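Local atomic coordinates of fasciclin I (Drosophila melanogaster, PDB entry 1O70), a protein that acts as a neural cell adhesion molecule of the insect cell surface, represented here by its third and fourth FAS1 domains. Residues Lys164-Pro169 against Asp173-Gly178. Residues are numbered along the deposited sequence; the frame is centred on the assembly and turned at random.
Sequences KLESDP and DTYKMG. With NAG (2-acetamido-2-deoxy-beta-D-glucopyranose), chain B; SO4 (sulfate ion), chain E.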
loop_
_atom_site.group_PDB
_atom_site.type_symbol
_atom_site.label_atom_id
_atom_site.label_comp_id
_atom_site.label_asym_id
_atom_site.label_seq_id
_atom_site.Cartn_x
_atom_site.Cartn_y
_atom_site.Cartn_z
ATOM N N LYS A 164 -6.128 8.182 1.358
ATOM C CA LYS A 164 -5.962 6.748 1.204
ATOM C C LYS A 164 -6.922 6.016 2.126
ATOM O O LYS A 164 -7.629 5.102 1.700
ATOM C CB LYS A 164 -4.530 6.355 1.557
ATOM C CG LYS A 164 -3.868 5.407 0.576
ATOM C CD LYS A 164 -4.642 4.127 0.391
ATOM C CE LYS A 164 -4.078 3.305 -0.754
ATOM N NZ LYS A 164 -4.240 3.989 -2.054
ATOM N N LEU A 165 -6.940 6.420 3.392
ATOM C CA LEU A 165 -7.816 5.798 4.385
ATOM C C LEU A 165 -9.283 5.772 4.003
ATOM O O LEU A 165 -9.994 4.835 4.357
ATOM C CB LEU A 165 -7.693 6.496 5.737
ATOM C CG LEU A 165 -6.478 6.225 6.624
ATOM C CD1 LEU A 165 -6.516 7.227 7.763
ATOM C CD2 LEU A 165 -6.501 4.787 7.148
ATOM N N GLU A 166 -9.758 6.788 3.299
ATOM C CA GLU A 166 -11.167 6.783 2.929
ATOM C C GLU A 166 -11.430 6.044 1.631
ATOM O O GLU A 166 -12.545 5.596 1.398
ATOM C CB GLU A 166 -11.705 8.211 2.858
ATOM C CG GLU A 166 -10.739 9.187 2.263
ATOM C CD GLU A 166 -11.261 10.612 2.320
ATOM O OE1 GLU A 166 -11.816 11.005 3.374
ATOM O OE2 GLU A 166 -11.099 11.343 1.316
ATOM N N SER A 167 -10.397 5.884 0.807
ATOM C CA SER A 167 -10.558 5.188 -0.461
ATOM C C SER A 167 -10.155 3.703 -0.494
ATOM O O SER A 167 -10.427 3.017 -1.480
ATOM C CB SER A 167 -9.829 5.955 -1.576
ATOM O OG SER A 167 -8.450 6.071 -1.327
ATOM N N ASP A 168 -9.526 3.203 0.568
ATOM C CA ASP A 168 -9.080 1.805 0.634
ATOM C C ASP A 168 -10.024 0.954 1.495
ATOM O O ASP A 168 -10.038 1.073 2.725
ATOM C CB ASP A 168 -7.666 1.737 1.223
ATOM C CG ASP A 168 -6.975 0.401 0.962
ATOM O OD1 ASP A 168 -7.633 -0.663 1.043
ATOM O OD2 ASP A 168 -5.753 0.410 0.695
ATOM N N PRO A 169 -10.795 0.049 0.866
ATOM C CA PRO A 169 -11.728 -0.791 1.632
ATOM C C PRO A 169 -11.077 -1.589 2.760
ATOM O O PRO A 169 -11.720 -1.916 3.767
ATOM C CB PRO A 169 -12.321 -1.728 0.576
ATOM C CG PRO A 169 -12.068 -1.029 -0.726
ATOM C CD PRO A 169 -10.721 -0.400 -0.533
ATOM N N ASP A 173 -12.281 -0.039 8.616
ATOM C CA ASP A 173 -12.491 -0.012 10.062
ATOM C C ASP A 173 -11.635 1.055 10.731
ATOM O O ASP A 173 -12.137 1.904 11.475
ATOM C CB ASP A 173 -12.189 -1.382 10.682
ATOM C CG ASP A 173 -13.314 -2.376 10.476
ATOM O OD1 ASP A 173 -14.384 -1.972 10.011
ATOM O OD2 ASP A 173 -13.140 -3.568 10.778
ATOM N N THR A 174 -10.336 1.015 10.468
ATOM C CA THR A 174 -9.452 2.003 11.052
ATOM C C THR A 174 -9.873 3.413 10.625
ATOM O O THR A 174 -9.799 4.350 11.420
ATOM C CB THR A 174 -7.975 1.751 10.664
ATOM O OG1 THR A 174 -7.501 0.584 11.343
ATOM C CG2 THR A 174 -7.103 2.933 11.057
ATOM N N TYR A 175 -10.350 3.568 9.393
ATOM C CA TYR A 175 -10.763 4.888 8.927
ATOM C C TYR A 175 -12.021 5.339 9.655
ATOM O O TYR A 175 -12.157 6.507 10.025
ATOM C CB TYR A 175 -11.014 4.877 7.416
ATOM C CG TYR A 175 -11.770 6.086 6.908
ATOM C CD1 TYR A 175 -11.242 7.374 7.020
ATOM C CD2 TYR A 175 -13.027 5.937 6.321
ATOM C CE1 TYR A 175 -11.952 8.484 6.557
ATOM C CE2 TYR A 175 -13.746 7.030 5.856
ATOM C CZ TYR A 175 -13.209 8.298 5.975
ATOM O OH TYR A 175 -13.935 9.368 5.507
ATOM N N LYS A 176 -12.939 4.409 9.866
ATOM C CA LYS A 176 -14.173 4.733 10.558
ATOM C C LYS A 176 -13.931 5.063 12.035
ATOM O O LYS A 176 -14.511 6.008 12.571
ATOM C CB LYS A 176 -15.161 3.577 10.441
ATOM C CG LYS A 176 -16.420 3.804 11.236
ATOM C CD LYS A 176 -17.588 3.070 10.617
ATOM C CE LYS A 176 -17.439 1.569 10.726
ATOM N NZ LYS A 176 -18.665 0.903 10.194
ATOM N N MET A 177 -13.061 4.294 12.679
ATOM C CA MET A 177 -12.753 4.506 14.083
ATOM C C MET A 177 -12.129 5.877 14.332
ATOM O O MET A 177 -12.330 6.472 15.389
ATOM C CB MET A 177 -11.804 3.414 14.576
ATOM C CG MET A 177 -11.662 3.338 16.074
ATOM S SD MET A 177 -10.687 1.879 16.530
ATOM C CE MET A 177 -9.523 2.564 17.606
ATOM N N GLY A 178 -11.375 6.371 13.354
ATOM C CA GLY A 178 -10.724 7.664 13.482
ATOM C C GLY A 178 -11.667 8.834 13.292
ATOM O O GLY A 178 -11.264 9.992 13.366
HETATM C C1 NAG B . -9.537 0.754 -5.330
HETATM C C2 NAG B . -9.867 -0.584 -4.674
HETATM C C3 NAG B . -11.328 -0.932 -4.975
HETATM C C4 NAG B . -12.266 0.208 -4.534
HETATM C C5 NAG B . -11.777 1.537 -5.146
HETATM C C6 NAG B . -12.555 2.755 -4.699
HETATM C C7 NAG B . -8.168 -2.269 -4.406
HETATM C C8 NAG B . -7.332 -3.376 -5.036
HETATM N N2 NAG B . -9.007 -1.618 -5.205
HETATM O O3 NAG B . -11.681 -2.155 -4.352
HETATM O O4 NAG B . -13.600 -0.063 -5.010
HETATM O O5 NAG B . -10.395 1.771 -4.809
HETATM O O6 NAG B . -12.634 2.811 -3.282
HETATM O O7 NAG B . -8.049 -2.008 -3.214
HETATM S S SO4 E . -17.353 -2.345 12.003
HETATM O O1 SO4 E . -18.684 -1.855 11.575
HETATM O O2 SO4 E . -16.377 -1.237 11.935
HETATM O O3 SO4 E . -17.437 -2.848 13.392
HETATM O O4 SO4 E . -16.918 -3.436 11.104
HETATM O O HOH W 1 -12.839 11.663 5.915
#
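In a helix-helix contact of the fourth FAS1 domain, where helices 161-167 and 172-177 are joined by a short turn, the face of the Tyr175 ring lies over Glu166, and Leu165 packs beside its CB and CD1. The evidence for a CH-pi contact is direct: Glu166 CA stands 3.8 Å from the centroid of the Tyr175 ring and only 5° off its normal, and Glu166 CB continues over the same face, 3.5 Å from Tyr175 CZ. With Tyr175 CG anti to the backbone N (chi1 165°), the ring reaches across to helix 161-167. At its root, Leu165 CB lies 3.9 Å from Tyr175 CD1, while Leu165 also touches Tyr196 and Val198 of strand 193-199. Thr174 meets the same two strand residues, and Thr174 OG1 is hydrogen-bonded to Trp204 NE1 and the Pro199 carbonyl. At the outer end, one water in the plane of the ring bridges the polar tips, 2.6 Å from Tyr175 OH and 2.8 Å from Glu166 OE1, to which it donates. A leucine in place of Tyr175 would probably leave Glu166 CA and CB without the ring face they rest on, and the water without its phenolic partner. The chemistry thus grades from Leu165 and Thr174, packed on the sheet, through the ring's contacts with Leu165 CB and Glu166 CA and CB, to a water-mediated polar link at the exposed Glu166.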